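Local coordinates for protein putative NADH dehydrogenase/NAD(P)H nitroreductase (Parabacteroides distasonis, PDB 3M5K) that binds flavin mononucleotide and probably acts as a flavin-dependent oxidoreductase of the nitroreductase type, at residues Arg72-Thr77 with Val146-Tyr151. Residues are numbered along the deposited sequence; the frame is centred on the assembly and turned at random.
Sequences RMLKET and VIPVGY
In this nitroreductase-type fold, the 3-10 turn 72-75 in the loop between helix 58-67 and strand 79-86 packs on one face of the antiparallel sheet, over strand 141-150 beside the flavin mononucleotide (FMN) pocket. Pro148 is the shared floor, its ring meeting Met73, Leu74 and Thr77, each at about a right angle. Met73, a selenomethionine, is modelled in two conformers; in the one described here CG lies 3.7 Å from Pro148 CG, with its SE 3.8 Å from the same ring carbon. In this conformer the chain is bent at both chi2 (-70°) and chi3 (-76°), bringing CG and SE to that one corner of the ring. Met73 also touches the FMN, so Pro148 stands in the second shell behind this pocket residue; Tyr21 packs on both. Deeper in, Leu74 brings the CD2 branch of its fork to Val146 CG1 (3.6 Å) and Pro148 CG (3.9 Å), while CD1 leans on the same Val146 methyl. Leu61, Met64 and Ala65 of helix 58-67 also touch Leu74, making it an apolar plug between helix and sheet. The turn itself is closed by Glu76 N to Met73 O, 2.8 Å. Just past the turn, Thr77 splits its roles: CG2 rests on Pro148 CB, 4.0 Å away, and the hydroxyl turns to the strand backbone. With OG1 anti to the backbone N (chi1 -180°), the hydroxyl comes close to two backbone carbonyls, and its one proton may go to either: Gln79 O, at the start of the neighbouring strand, or Val149 O, 2.7 Å from Thr77 OG1.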
loop_
_atom_site.group_PDB
_atom_site.type_symbol
_atom_site.label_atom_id
_atom_site.label_comp_id
_atom_site.label_asym_id
_atom_site.label_seq_id
_atom_site.Cartn_x
_atom_site.Cartn_y
_atom_site.Cartn_z
ATOM N N ARG A 72 -7.617 -10.489 -18.093
ATOM C CA ARG A 72 -7.543 -10.853 -19.517
ATOM C C ARG A 72 -6.667 -9.883 -20.320
ATOM O O ARG A 72 -6.167 -10.239 -21.399
ATOM C CB ARG A 72 -8.948 -10.936 -20.160
ATOM C CG ARG A 72 -9.926 -11.866 -19.507
ATOM C CD ARG A 72 -9.531 -13.315 -19.569
ATOM N NE ARG A 72 -10.678 -14.143 -19.197
ATOM C CZ ARG A 72 -10.619 -15.379 -18.695
ATOM N NH1 ARG A 72 -9.463 -15.978 -18.459
ATOM N NH2 ARG A 72 -11.748 -16.018 -18.393
HETATM N N MSE A 73 -6.480 -8.679 -19.779
HETATM C CA MSE A 73 -5.640 -7.639 -20.393
HETATM C C MSE A 73 -4.158 -8.014 -20.507
HETATM O O MSE A 73 -3.408 -7.382 -21.263
HETATM C CB MSE A 73 -5.810 -6.295 -19.659
HETATM C CG MSE A 73 -4.956 -6.089 -18.401
HETATM SE SE MSE A 73 -5.554 -7.229 -16.965
HETATM C CE MSE A 73 -7.133 -6.204 -16.464
ATOM N N LEU A 74 -3.739 -9.053 -19.786
ATOM C CA LEU A 74 -2.374 -9.584 -19.912
ATOM C C LEU A 74 -2.048 -9.966 -21.374
ATOM O O LEU A 74 -0.897 -9.939 -21.785
ATOM C CB LEU A 74 -2.148 -10.792 -18.997
ATOM C CG LEU A 74 -1.969 -10.431 -17.521
ATOM C CD1 LEU A 74 -2.049 -11.686 -16.638
ATOM C CD2 LEU A 74 -0.656 -9.676 -17.315
ATOM N N LYS A 75 -3.078 -10.331 -22.137
ATOM C CA LYS A 75 -2.902 -10.655 -23.569
ATOM C C LYS A 75 -2.544 -9.432 -24.394
ATOM O O LYS A 75 -1.984 -9.569 -25.489
ATOM C CB LYS A 75 -4.175 -11.291 -24.129
ATOM C CG LYS A 75 -3.891 -12.585 -24.822
ATOM C CD LYS A 75 -5.140 -13.387 -25.102
ATOM C CE LYS A 75 -4.866 -14.883 -24.931
ATOM N NZ LYS A 75 -6.099 -15.646 -25.261
ATOM N N GLU A 76 -2.863 -8.247 -23.863
ATOM C CA GLU A 76 -2.716 -6.981 -24.559
ATOM C C GLU A 76 -1.605 -6.080 -24.016
ATOM O O GLU A 76 -1.606 -4.884 -24.273
ATOM C CB GLU A 76 -4.046 -6.211 -24.522
ATOM C CG GLU A 76 -5.269 -7.049 -24.921
ATOM C CD GLU A 76 -5.137 -7.690 -26.307
ATOM O OE1 GLU A 76 -4.388 -7.152 -27.168
ATOM O OE2 GLU A 76 -5.788 -8.746 -26.540
ATOM N N THR A 77 -0.652 -6.654 -23.282
ATOM C CA THR A 77 0.527 -5.910 -22.877
ATOM C C THR A 77 1.773 -6.709 -23.160
ATOM O O THR A 77 1.704 -7.921 -23.292
ATOM C CB THR A 77 0.474 -5.552 -21.355
ATOM O OG1 THR A 77 1.654 -4.814 -21.005
ATOM C CG2 THR A 77 0.329 -6.818 -20.472
ATOM N N VAL A 146 -0.846 -9.622 -10.089
ATOM C CA VAL A 146 -0.185 -9.352 -11.348
ATOM C C VAL A 146 -0.507 -7.929 -11.735
ATOM O O VAL A 146 -1.680 -7.514 -11.742
ATOM C CB VAL A 146 -0.617 -10.348 -12.506
ATOM C CG1 VAL A 146 0.214 -10.040 -13.793
ATOM C CG2 VAL A 146 -0.508 -11.826 -12.040
ATOM N N ILE A 147 0.517 -7.171 -12.074
ATOM C CA ILE A 147 0.343 -5.752 -12.427
ATOM C C ILE A 147 0.808 -5.546 -13.880
ATOM O O ILE A 147 1.984 -5.352 -14.138
ATOM C CB ILE A 147 1.124 -4.774 -11.463
ATOM C CG1 ILE A 147 0.741 -5.059 -9.981
ATOM C CG2 ILE A 147 0.877 -3.313 -11.853
ATOM C CD1 ILE A 147 1.459 -4.200 -8.949
ATOM N N PRO A 148 -0.146 -5.603 -14.820
ATOM C CA PRO A 148 0.215 -5.214 -16.179
ATOM C C PRO A 148 0.566 -3.732 -16.191
ATOM O O PRO A 148 -0.016 -2.935 -15.439
ATOM C CB PRO A 148 -1.040 -5.489 -17.001
ATOM C CG PRO A 148 -2.000 -6.202 -16.099
ATOM C CD PRO A 148 -1.558 -5.985 -14.684
ATOM N N VAL A 149 1.527 -3.379 -17.019
ATOM C CA VAL A 149 1.893 -1.990 -17.207
ATOM C C VAL A 149 1.981 -1.718 -18.705
ATOM O O VAL A 149 2.139 -2.633 -19.524
ATOM C CB VAL A 149 3.226 -1.603 -16.512
ATOM C CG1 VAL A 149 3.084 -1.609 -14.993
ATOM C CG2 VAL A 149 4.353 -2.530 -16.941
ATOM N N GLY A 150 1.812 -0.451 -19.043
ATOM C CA GLY A 150 1.962 0.033 -20.417
ATOM C C GLY A 150 1.644 1.516 -20.535
ATOM O O GLY A 150 1.184 2.144 -19.583
ATOM N N TYR A 151 1.908 2.081 -21.714
ATOM C CA TYR A 151 1.496 3.437 -22.029
ATOM C C TYR A 151 -0.005 3.422 -22.268
ATOM O O TYR A 151 -0.512 2.559 -22.971
ATOM C CB TYR A 151 2.278 3.989 -23.240
ATOM C CG TYR A 151 3.677 4.335 -22.889
ATOM C CD1 TYR A 151 3.960 5.522 -22.229
ATOM C CD2 TYR A 151 4.716 3.465 -23.140
ATOM C CE1 TYR A 151 5.264 5.863 -21.861
ATOM C CE2 TYR A 151 6.025 3.790 -22.783
ATOM C CZ TYR A 151 6.287 5.000 -22.137
ATOM O OH TYR A 151 7.574 5.340 -21.772
#